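Local coordinates for hypothetical conserved protein, GK0453 (PDB 2YXY) that is of unknown function but, as a DUF1811-family member, combines an antiparallel helical hairpin with a small antiparallel sheet probably related to SH3 domains, at residues L19-I23 with A52-M56; L26-A30 with Y45-I49; L57-F62 with I104-P110; F62-Y68 with F78-L83. One frame throughout, in Å; residues are numbered along the deposited sequence.

Contacts 1 and 2 hold the same two helices, 16-36 and 39-54, at successive levels of one hairpin; contacts 3 and 4 belong to the sheet half and share Phe62. None is wholly buried, but contact 4 lies furthest out, its centre about 15 Å from that of the chain against 10-11 Å for the others, and has most exposed residues. Contact 1 is apolar, with no hydrogen bond across it; contact 2 adds a lysine over a tyrosine ring and a bridging water. Contact 3 packs loop against loop round an aromatic ring, whereas contact 4 is pinned by four backbone hydrogen bonds. Contacts 1 and 3 touch where Lys53 and Ala54 meet Ile104 and Ser105, joining helical and sheet halves.

Contact 1: L19-I23 with A52-M56; sequences LQQEI and AKAYM
At the end of the helical hairpin remote from its turn, Leu19 and Ile23 of helix 16-36 pack against Ala52, Tyr55 and Met56, where helix 39-54 runs out into a loop. No hydrogen bond crosses; the joint is made by apolar branches. The two leucine methyls divide the work: Leu19 CD1 lies 3.7 Å from Tyr55 CB, and Leu19 CD2 faces Ala52 CB at 4.1 Å. One turn further on, Ile23 CG1 presses on the small Ala52 CB at 3.5 Å. The chain of Met56 fills the space beside them. Its CG sits 3.9 Å from Leu19 CD1, the chain crosses that of Gln20 at about a right angle with SD lying against Gln20 CG and CD, and the bend at its last torsion (chi3 -57°) brings CE within 3.9 Å of Ile23 CD1, tip to tip. Gln20 OE1 is 3.6 Å from the same Met56 CE, a contact at the exposed margin. Shortening Met56 to an alanine is likely to open a gap beside Leu19 and strip Ile23 CD1 and the flank of Gln20 of their apolar neighbour. Beyond the pair of helices, the Tyr55 ring turns away toward Tyr11, Ser12 and Val86, while Lys53 and Ala54 rest against Ser105, in the loop that follows strand 100-103.

Contact 2: L26-A30 with Y45-I49; sequences LTEKA and YERKI
Tyr45 lies across the 26-30 segment, and its atoms meet Ala30 first and Lys29 last. Its CB is 3.9 Å from Ala30 CB. With CG anti to the carbonyl carbon (chi1 -68°), the ring is carried across to the 26-30 segment: CD1 lies by the Ala30 backbone, while on the other flank CD2 comes within 4.1 Å of Leu26 CD2. Further out the ring is covered by Lys29, whose CB stands over one face, 3.7 Å from the centroid of the Tyr45 ring and 13° off its normal, a CH-pi contact. The extended lysine chain then runs toward the phenol end, its CD 3.6 Å from Tyr45 CE2. At the tip, Tyr45 OH is 3.0 Å from a water lying in the plane of the ring, and the same water accepts a hydrogen bond from Lys29 NZ at 2.8 Å. The two polar ends are thus tied together through solvent. All this takes place within an antiparallel helical hairpin, the axes of the two short segments 9.3 Å apart at 159°, and helix 16-36 falls in a predicted coiled coil. Leu26 CB packs 3.6 Å from Ile49 CG1, and on the flank shared with Tyr45 its CD1 rests on Lys48 CB, the two side chains crossing at about a right angle. Ile49 CD1 packs beside Thr27 OG1, a hydroxyl already hydrogen-bonded to Ile23 O one turn back. Glu46 bends at chi2 and brings OE2 beside the Ala30 methyl.

Contact 3: L57-F62 with I104-P110; sequences LNPADF and ISLLRKP
Ile104 meets Leu57, Pro59 and Phe62 of the 57-62 loop. Its CB stands over one face of the Phe62 ring, 4.3 Å from the centroid and 26° off the normal. Its CG1 takes the crowded position between backbone N and carbonyl carbon (chi1 57°), which sends CD1 toward the start of the loop, 3.8 Å from Leu57 CB and 3.9 Å from Pro59 CG. Next, Ser105 offers its backbone: Leu57 CD1 lies 3.5 Å from Ser105 CA, while Ser105 OG is hydrogen-bonded to Ala50 O of helix 39-54. Residues 104-106 form a 3-10 turn after the last strand of the sheet, and from there the chain returns beside strand 67-70, Arg108 bonding to Glu69, as would fit the closing of an SH3-like barrel. Leu107 CB then approaches Phe62 CE2 at 3.7 Å, and on its far side Leu107 touches Phe78. The poorly ordered Lys109 coils back on itself, with NZ at the edge of the Phe62 ring, 3.7 Å from CZ. Asp61 OD1 is 5.0 Å from Lys109 NZ, too far for a salt bridge. Pro110, also poorly ordered, lays its ring by the Asp61 carbonyl.

Contact 4: F62-Y68 with F78-L83; sequences FHPGEIY and FKVRYL
Tyr68 and Phe78 form an antiparallel hydrogen-bonded pair at the tight end of this contact. Tyr68 N reaches Phe78 O at 2.7 Å, and Phe78 N returns to Tyr68 O at 2.7 Å. Two further bonds follow: Val80 N points to Glu66 O at 2.8 Å, and Gly65 N reaches Val80 O at 2.7 Å. Val80 CG2, anti to the carbonyl carbon, is pushed against the edge of the Tyr68 ring, 3.4 Å from CE1. The ring is fixed at its far end too, since His63 N donates to Tyr68 OH at 2.9 Å, and Phe62 CD2 lies over one of its faces, toward the rim. Nearby, Leu83 CD2 touches Pro64 CD loosely at 4.1 Å. The face of the sheet carrying Ile67 and Lys79 is more open. There Ile67, in a non-hydrogen-bonded pair with Lys79, puts CG1 3.6 Å from Lys79 CG, and the bent lysine continues past the carbonyls of Glu66 and Gly65. Were a serine to replace Lys79, Ile67 CG1 would probably lose its aliphatic partner and that edge of the turn its cover. The turn, His63 to Glu66, is type II with Pro64 and Gly65 at its centre, where a CB on Gly65 would collide with the Pro64 carbonyl. Within strand 76-84, Arg81 and Tyr82 both face Trp89, a classic beta bulge on the edge toward strand 87-92. Strands 67-70 and 76-84 themselves form an antiparallel beta hairpin within a probably SH3-like sheet.

Contact 1: L19-I23 with A52-M56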
# COMPACT_ATOMS: atom_id res chain seq x y z
N LEU A 19 -12.87 -0.64 -7.16
CA LEU A 19 -11.70 -0.24 -6.41
C LEU A 19 -11.41 1.23 -6.69
O LEU A 19 -11.15 1.97 -5.75
CB LEU A 19 -10.49 -1.10 -6.79
CG LEU A 19 -10.59 -2.51 -6.19
CD1 LEU A 19 -9.62 -3.48 -6.92
CD2 LEU A 19 -10.29 -2.44 -4.67
N GLN A 20 -11.51 1.65 -7.95
CA GLN A 20 -11.24 3.05 -8.32
C GLN A 20 -12.20 4.03 -7.64
O GLN A 20 -11.78 5.12 -7.22
CB GLN A 20 -11.31 3.26 -9.83
CG GLN A 20 -10.15 2.65 -10.60
CD GLN A 20 -8.89 3.50 -10.54
OE1 GLN A 20 -8.44 3.93 -9.47
NE2 GLN A 20 -8.30 3.75 -11.71
N GLN A 21 -13.47 3.65 -7.59
CA GLN A 21 -14.50 4.46 -6.95
C GLN A 21 -14.22 4.52 -5.44
O GLN A 21 -14.40 5.56 -4.81
CB GLN A 21 -15.90 3.87 -7.22
CG GLN A 21 -16.20 3.84 -8.73
CD GLN A 21 -17.50 3.15 -9.11
OE1 GLN A 21 -17.75 2.00 -8.72
NE2 GLN A 21 -18.32 3.84 -9.89
N GLU A 22 -13.83 3.40 -4.84
CA GLU A 22 -13.52 3.40 -3.43
C GLU A 22 -12.33 4.37 -3.21
O GLU A 22 -12.34 5.22 -2.34
CB GLU A 22 -13.17 2.00 -2.96
CG GLU A 22 -12.59 1.94 -1.55
CD GLU A 22 -13.66 2.05 -0.47
OE1 GLU A 22 -13.31 1.86 0.73
OE2 GLU A 22 -14.83 2.31 -0.82
N ILE A 23 -11.31 4.27 -4.06
CA ILE A 23 -10.15 5.13 -3.91
C ILE A 23 -10.51 6.61 -4.04
O ILE A 23 -9.97 7.44 -3.29
CB ILE A 23 -9.06 4.75 -4.93
CG1 ILE A 23 -8.43 3.42 -4.50
CG2 ILE A 23 -8.00 5.88 -5.03
CD1 ILE A 23 -7.71 2.67 -5.62
N ALA A 52 -6.41 -0.62 -1.38
CA ALA A 52 -7.22 -0.71 -2.58
C ALA A 52 -6.31 -0.69 -3.82
O ALA A 52 -6.57 -1.41 -4.79
CB ALA A 52 -8.23 0.44 -2.63
N LYS A 53 -5.26 0.14 -3.81
CA LYS A 53 -4.35 0.19 -4.96
C LYS A 53 -3.65 -1.16 -5.20
O LYS A 53 -3.49 -1.57 -6.34
CB LYS A 53 -3.30 1.28 -4.76
CG LYS A 53 -3.84 2.70 -4.98
CD LYS A 53 -2.71 3.73 -4.75
CE LYS A 53 -3.16 5.13 -5.11
NZ LYS A 53 -2.17 6.12 -4.54
N ALA A 54 -3.28 -1.84 -4.12
CA ALA A 54 -2.60 -3.11 -4.21
C ALA A 54 -3.38 -4.16 -4.99
O ALA A 54 -2.79 -5.01 -5.67
CB ALA A 54 -2.31 -3.65 -2.81
N TYR A 55 -4.71 -4.11 -4.88
CA TYR A 55 -5.56 -5.03 -5.59
C TYR A 55 -5.70 -4.71 -7.07
O TYR A 55 -6.42 -5.41 -7.78
CB TYR A 55 -6.95 -5.09 -4.93
CG TYR A 55 -6.93 -5.97 -3.71
CD1 TYR A 55 -6.86 -5.42 -2.42
CD2 TYR A 55 -6.90 -7.35 -3.84
CE1 TYR A 55 -6.76 -6.24 -1.29
CE2 TYR A 55 -6.79 -8.18 -2.71
CZ TYR A 55 -6.72 -7.61 -1.44
OH TYR A 55 -6.59 -8.42 -0.35
N MET A 56 -5.05 -3.64 -7.54
CA MET A 56 -5.07 -3.30 -8.97
C MET A 56 -3.67 -3.56 -9.55
O MET A 56 -3.39 -3.23 -10.70
CB MET A 56 -5.44 -1.82 -9.21
CG MET A 56 -6.82 -1.43 -8.69
SD MET A 56 -7.45 0.13 -9.33
CE MET A 56 -6.19 1.24 -8.87

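Contact 2: L26-A30 with Y45-I49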
# COMPACT_ATOMS: atom_id res chain seq x y z
N LEU A 26 -12.18 7.60 -0.76
CA LEU A 26 -11.19 7.66 0.32
C LEU A 26 -10.29 8.90 0.13
O LEU A 26 -9.94 9.58 1.11
CB LEU A 26 -10.33 6.39 0.30
CG LEU A 26 -10.97 5.03 0.63
CD1 LEU A 26 -10.02 3.86 0.27
CD2 LEU A 26 -11.32 4.99 2.11
N THR A 27 -9.96 9.19 -1.12
CA THR A 27 -9.10 10.33 -1.44
C THR A 27 -9.74 11.64 -1.00
O THR A 27 -9.06 12.51 -0.45
CB THR A 27 -8.78 10.35 -2.94
OG1 THR A 27 -8.01 9.18 -3.26
CG2 THR A 27 -7.97 11.63 -3.35
N GLU A 28 -11.05 11.78 -1.20
CA GLU A 28 -11.75 13.00 -0.81
C GLU A 28 -11.81 13.13 0.73
O GLU A 28 -11.66 14.22 1.28
CB GLU A 28 -13.15 13.03 -1.44
CG GLU A 28 -14.01 14.23 -0.99
CD GLU A 28 -13.46 15.59 -1.45
OE1 GLU A 28 -13.92 16.62 -0.91
OE2 GLU A 28 -12.61 15.64 -2.37
N LYS A 29 -12.02 12.03 1.44
CA LYS A 29 -12.02 12.08 2.89
C LYS A 29 -10.59 12.37 3.39
O LYS A 29 -10.39 13.13 4.34
CB LYS A 29 -12.48 10.75 3.49
CG LYS A 29 -13.96 10.46 3.31
CD LYS A 29 -14.24 9.06 3.84
CE LYS A 29 -15.74 8.75 3.86
NZ LYS A 29 -15.94 7.39 4.47
N ALA A 30 -9.59 11.75 2.77
CA ALA A 30 -8.20 12.00 3.17
C ALA A 30 -7.90 13.49 3.02
O ALA A 30 -7.25 14.09 3.88
CB ALA A 30 -7.22 11.16 2.30
N TYR A 45 -6.93 6.75 6.27
CA TYR A 45 -7.44 6.76 4.90
C TYR A 45 -6.34 6.40 3.90
O TYR A 45 -6.59 5.71 2.92
CB TYR A 45 -8.08 8.11 4.53
CG TYR A 45 -9.38 8.42 5.27
CD1 TYR A 45 -9.52 9.61 6.00
CD2 TYR A 45 -10.46 7.52 5.25
CE1 TYR A 45 -10.71 9.90 6.69
CE2 TYR A 45 -11.65 7.79 5.95
CZ TYR A 45 -11.76 8.99 6.66
OH TYR A 45 -12.92 9.26 7.35
N GLU A 46 -5.11 6.84 4.17
CA GLU A 46 -4.00 6.54 3.28
C GLU A 46 -3.69 5.04 3.28
O GLU A 46 -3.28 4.50 2.26
CB GLU A 46 -2.72 7.33 3.65
CG GLU A 46 -2.75 8.81 3.23
CD GLU A 46 -3.06 9.03 1.73
OE1 GLU A 46 -2.42 8.39 0.87
OE2 GLU A 46 -3.94 9.86 1.41
N ARG A 47 -3.84 4.37 4.42
CA ARG A 47 -3.62 2.92 4.46
C ARG A 47 -4.66 2.20 3.62
O ARG A 47 -4.35 1.27 2.88
CB ARG A 47 -3.74 2.37 5.88
CG ARG A 47 -2.54 2.61 6.76
CD ARG A 47 -2.84 2.10 8.15
NE ARG A 47 -1.64 1.96 8.96
CZ ARG A 47 -0.81 0.93 8.88
NH1 ARG A 47 0.27 0.88 9.65
NH2 ARG A 47 -1.08 -0.07 8.05
N LYS A 48 -5.92 2.63 3.74
CA LYS A 48 -7.00 2.01 2.97
C LYS A 48 -6.78 2.20 1.48
O LYS A 48 -7.06 1.30 0.68
CB LYS A 48 -8.37 2.59 3.37
CG LYS A 48 -8.78 2.16 4.78
CD LYS A 48 -10.18 2.66 5.14
CE LYS A 48 -10.59 2.16 6.52
NZ LYS A 48 -12.06 2.35 6.74
N ILE A 49 -6.30 3.39 1.12
CA ILE A 49 -6.02 3.71 -0.29
C ILE A 49 -4.92 2.79 -0.80
O ILE A 49 -5.03 2.22 -1.87
CB ILE A 49 -5.59 5.21 -0.44
CG1 ILE A 49 -6.83 6.11 -0.29
CG2 ILE A 49 -4.90 5.46 -1.80
CD1 ILE A 49 -6.51 7.66 -0.25
O HOH W 1 -15.01 7.16 7.10

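Contact 3: L57-F62 with I104-P110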
# COMPACT_ATOMS: atom_id res chain seq x y z
N LEU A 57 -2.79 -4.14 -8.74
CA LEU A 57 -1.43 -4.45 -9.20
C LEU A 57 -1.22 -5.96 -9.33
O LEU A 57 -2.05 -6.76 -8.89
CB LEU A 57 -0.38 -3.87 -8.25
CG LEU A 57 -0.36 -2.35 -8.13
CD1 LEU A 57 0.75 -1.95 -7.16
CD2 LEU A 57 -0.13 -1.69 -9.50
N ASN A 58 -0.09 -6.33 -9.92
CA ASN A 58 0.22 -7.74 -10.14
C ASN A 58 1.34 -8.19 -9.21
O ASN A 58 2.48 -7.73 -9.31
CB ASN A 58 0.61 -7.95 -11.61
CG ASN A 58 0.53 -9.40 -12.05
OD1 ASN A 58 0.70 -9.70 -13.24
ND2 ASN A 58 0.28 -10.31 -11.11
N PRO A 59 1.01 -9.08 -8.27
CA PRO A 59 1.95 -9.61 -7.28
C PRO A 59 3.16 -10.26 -7.96
O PRO A 59 4.25 -10.30 -7.40
CB PRO A 59 1.11 -10.61 -6.51
CG PRO A 59 -0.28 -10.04 -6.61
CD PRO A 59 -0.34 -9.63 -8.05
N ALA A 60 2.96 -10.75 -9.18
CA ALA A 60 4.02 -11.41 -9.94
C ALA A 60 5.17 -10.47 -10.30
O ALA A 60 6.29 -10.92 -10.47
CB ALA A 60 3.45 -12.04 -11.22
N ASP A 61 4.88 -9.18 -10.43
CA ASP A 61 5.91 -8.20 -10.76
C ASP A 61 6.94 -8.06 -9.63
O ASP A 61 7.98 -7.42 -9.80
CB ASP A 61 5.29 -6.83 -11.01
CG ASP A 61 4.30 -6.84 -12.14
OD1 ASP A 61 3.78 -5.75 -12.49
OD2 ASP A 61 4.04 -7.93 -12.69
N PHE A 62 6.64 -8.65 -8.48
CA PHE A 62 7.54 -8.55 -7.35
C PHE A 62 8.16 -9.90 -7.03
O PHE A 62 7.50 -10.93 -7.14
CB PHE A 62 6.79 -7.96 -6.15
CG PHE A 62 6.18 -6.63 -6.46
CD1 PHE A 62 4.91 -6.55 -7.02
CD2 PHE A 62 6.92 -5.46 -6.32
CE1 PHE A 62 4.39 -5.34 -7.44
CE2 PHE A 62 6.41 -4.24 -6.74
CZ PHE A 62 5.14 -4.19 -7.31
N ILE A 104 1.86 -4.38 -1.83
CA ILE A 104 2.73 -4.24 -3.00
C ILE A 104 2.63 -2.85 -3.65
O ILE A 104 3.53 -2.42 -4.38
CB ILE A 104 2.46 -5.36 -4.06
CG1 ILE A 104 0.99 -5.38 -4.52
CG2 ILE A 104 2.82 -6.71 -3.45
CD1 ILE A 104 0.72 -6.45 -5.62
N SER A 105 1.54 -2.14 -3.36
CA SER A 105 1.37 -0.80 -3.90
C SER A 105 2.40 0.19 -3.30
O SER A 105 2.55 1.31 -3.80
CB SER A 105 -0.05 -0.30 -3.61
OG SER A 105 -0.33 -0.43 -2.22
N LEU A 106 3.08 -0.20 -2.23
CA LEU A 106 4.08 0.68 -1.62
C LEU A 106 5.54 0.38 -2.08
O LEU A 106 6.48 0.92 -1.52
CB LEU A 106 3.97 0.62 -0.08
CG LEU A 106 2.61 1.12 0.50
CD1 LEU A 106 2.68 1.20 2.01
CD2 LEU A 106 2.27 2.51 -0.05
N LEU A 107 5.70 -0.46 -3.11
CA LEU A 107 7.02 -0.82 -3.65
C LEU A 107 7.14 -0.27 -5.08
O LEU A 107 6.34 -0.61 -5.95
CB LEU A 107 7.19 -2.34 -3.69
CG LEU A 107 6.98 -3.10 -2.38
CD1 LEU A 107 7.11 -4.60 -2.65
CD2 LEU A 107 7.98 -2.64 -1.32
N ARG A 108 8.12 0.60 -5.32
CA ARG A 108 8.26 1.17 -6.64
C ARG A 108 8.50 0.11 -7.68
O ARG A 108 9.52 -0.58 -7.65
CB ARG A 108 9.36 2.23 -6.65
CG ARG A 108 8.94 3.43 -5.83
CD ARG A 108 9.80 4.66 -6.04
NE ARG A 108 9.37 5.70 -5.11
CZ ARG A 108 9.96 6.88 -4.97
NH1 ARG A 108 11.02 7.19 -5.70
NH2 ARG A 108 9.49 7.74 -4.07
N LYS A 109 7.52 -0.02 -8.58
CA LYS A 109 7.51 -0.99 -9.67
C LYS A 109 8.89 -1.08 -10.30
O LYS A 109 9.56 -0.06 -10.48
CB LYS A 109 6.46 -0.56 -10.71
CG LYS A 109 6.16 -1.57 -11.81
CD LYS A 109 5.26 -2.72 -11.35
CE LYS A 109 3.84 -2.26 -11.01
NZ LYS A 109 3.70 -1.66 -9.65
N PRO A 110 9.33 -2.30 -10.65
CA PRO A 110 10.63 -2.60 -11.26
C PRO A 110 11.45 -1.41 -11.76
O PRO A 110 11.46 -1.16 -12.99
CB PRO A 110 10.25 -3.57 -12.36
CG PRO A 110 9.25 -4.45 -11.62
CD PRO A 110 8.43 -3.47 -10.76

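Contact 4: F62-Y68 with F78-L83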
# COMPACT_ATOMS: atom_id res chain seq x y z
N PHE A 62 6.64 -8.65 -8.48
CA PHE A 62 7.54 -8.55 -7.35
C PHE A 62 8.16 -9.90 -7.03
O PHE A 62 7.50 -10.93 -7.14
CB PHE A 62 6.79 -7.96 -6.15
CG PHE A 62 6.18 -6.63 -6.46
CD1 PHE A 62 4.91 -6.55 -7.02
CD2 PHE A 62 6.92 -5.46 -6.32
CE1 PHE A 62 4.39 -5.34 -7.44
CE2 PHE A 62 6.41 -4.24 -6.74
CZ PHE A 62 5.14 -4.19 -7.31
N HIS A 63 9.44 -9.89 -6.65
CA HIS A 63 10.16 -11.14 -6.39
C HIS A 63 10.95 -11.18 -5.09
O HIS A 63 11.50 -10.18 -4.64
CB HIS A 63 11.12 -11.42 -7.57
CG HIS A 63 10.52 -11.19 -8.92
ND1 HIS A 63 10.44 -9.94 -9.51
CD2 HIS A 63 9.95 -12.04 -9.81
CE1 HIS A 63 9.84 -10.03 -10.68
NE2 HIS A 63 9.54 -11.30 -10.89
N PRO A 64 11.02 -12.37 -4.47
CA PRO A 64 11.76 -12.54 -3.22
C PRO A 64 13.23 -12.24 -3.50
O PRO A 64 13.72 -12.48 -4.60
CB PRO A 64 11.53 -14.02 -2.89
CG PRO A 64 10.24 -14.36 -3.61
CD PRO A 64 10.40 -13.63 -4.90
N GLY A 65 13.94 -11.72 -2.50
CA GLY A 65 15.33 -11.41 -2.70
C GLY A 65 15.54 -10.05 -3.31
O GLY A 65 16.62 -9.46 -3.17
N GLU A 66 14.53 -9.54 -4.01
CA GLU A 66 14.64 -8.22 -4.62
C GLU A 66 14.46 -7.11 -3.57
O GLU A 66 13.85 -7.31 -2.51
CB GLU A 66 13.60 -8.06 -5.72
CG GLU A 66 14.16 -8.06 -7.12
CD GLU A 66 14.96 -9.31 -7.44
OE1 GLU A 66 16.08 -9.46 -6.90
OE2 GLU A 66 14.47 -10.13 -8.25
N ILE A 67 15.01 -5.94 -3.88
CA ILE A 67 14.95 -4.78 -2.99
C ILE A 67 14.26 -3.66 -3.76
O ILE A 67 14.58 -3.41 -4.94
CB ILE A 67 16.38 -4.33 -2.62
CG1 ILE A 67 17.19 -5.54 -2.13
CG2 ILE A 67 16.34 -3.25 -1.53
CD1 ILE A 67 18.69 -5.31 -2.14
N TYR A 68 13.32 -2.98 -3.12
CA TYR A 68 12.63 -1.90 -3.83
C TYR A 68 12.55 -0.57 -3.08
O TYR A 68 12.57 -0.54 -1.85
CB TYR A 68 11.18 -2.31 -4.18
CG TYR A 68 11.04 -3.65 -4.87
CD1 TYR A 68 11.12 -4.84 -4.15
CD2 TYR A 68 10.87 -3.73 -6.24
CE1 TYR A 68 11.02 -6.06 -4.78
CE2 TYR A 68 10.77 -4.95 -6.89
CZ TYR A 68 10.85 -6.12 -6.15
OH TYR A 68 10.78 -7.34 -6.79
N PHE A 78 13.11 -1.52 0.58
CA PHE A 78 12.53 -2.68 1.24
C PHE A 78 13.06 -3.95 0.57
O PHE A 78 13.06 -4.07 -0.65
CB PHE A 78 11.00 -2.61 1.11
CG PHE A 78 10.26 -3.63 1.93
CD1 PHE A 78 9.66 -4.73 1.33
CD2 PHE A 78 10.11 -3.45 3.31
CE1 PHE A 78 8.91 -5.63 2.07
CE2 PHE A 78 9.36 -4.35 4.07
CZ PHE A 78 8.76 -5.45 3.45
N LYS A 79 13.50 -4.89 1.39
CA LYS A 79 14.03 -6.14 0.87
C LYS A 79 12.95 -7.19 1.02
O LYS A 79 12.55 -7.52 2.13
CB LYS A 79 15.26 -6.53 1.67
CG LYS A 79 16.28 -7.29 0.86
CD LYS A 79 15.75 -8.59 0.36
CE LYS A 79 16.88 -9.38 -0.28
NZ LYS A 79 18.06 -9.44 0.63
N VAL A 80 12.48 -7.73 -0.09
CA VAL A 80 11.41 -8.72 -0.04
C VAL A 80 11.87 -10.14 0.31
O VAL A 80 12.72 -10.72 -0.35
CB VAL A 80 10.67 -8.79 -1.38
CG1 VAL A 80 9.58 -9.85 -1.30
CG2 VAL A 80 10.12 -7.41 -1.74
N ARG A 81 11.28 -10.69 1.36
CA ARG A 81 11.58 -12.04 1.76
C ARG A 81 10.61 -12.91 0.97
O ARG A 81 11.02 -13.85 0.29
CB ARG A 81 11.36 -12.21 3.27
CG ARG A 81 11.47 -13.65 3.77
CD ARG A 81 11.03 -13.77 5.23
NE ARG A 81 10.64 -15.14 5.55
CZ ARG A 81 10.00 -15.51 6.66
NH1 ARG A 81 9.67 -14.61 7.58
NH2 ARG A 81 9.68 -16.78 6.84
N TYR A 82 9.32 -12.60 1.05
CA TYR A 82 8.35 -13.38 0.30
C TYR A 82 7.02 -12.67 0.11
O TYR A 82 6.65 -11.80 0.89
CB TYR A 82 8.13 -14.73 0.96
CG TYR A 82 7.29 -14.68 2.20
CD1 TYR A 82 5.91 -14.91 2.14
CD2 TYR A 82 7.86 -14.40 3.44
CE1 TYR A 82 5.12 -14.86 3.28
CE2 TYR A 82 7.08 -14.35 4.59
CZ TYR A 82 5.71 -14.58 4.50
OH TYR A 82 4.93 -14.53 5.63
N LEU A 83 6.31 -13.07 -0.94
CA LEU A 83 5.02 -12.51 -1.28
C LEU A 83 3.85 -13.42 -0.87
O LEU A 83 3.96 -14.65 -0.90
CB LEU A 83 4.95 -12.24 -2.77
CG LEU A 83 5.84 -11.15 -3.38
CD1 LEU A 83 5.60 -9.84 -2.65
CD2 LEU A 83 7.30 -11.55 -3.30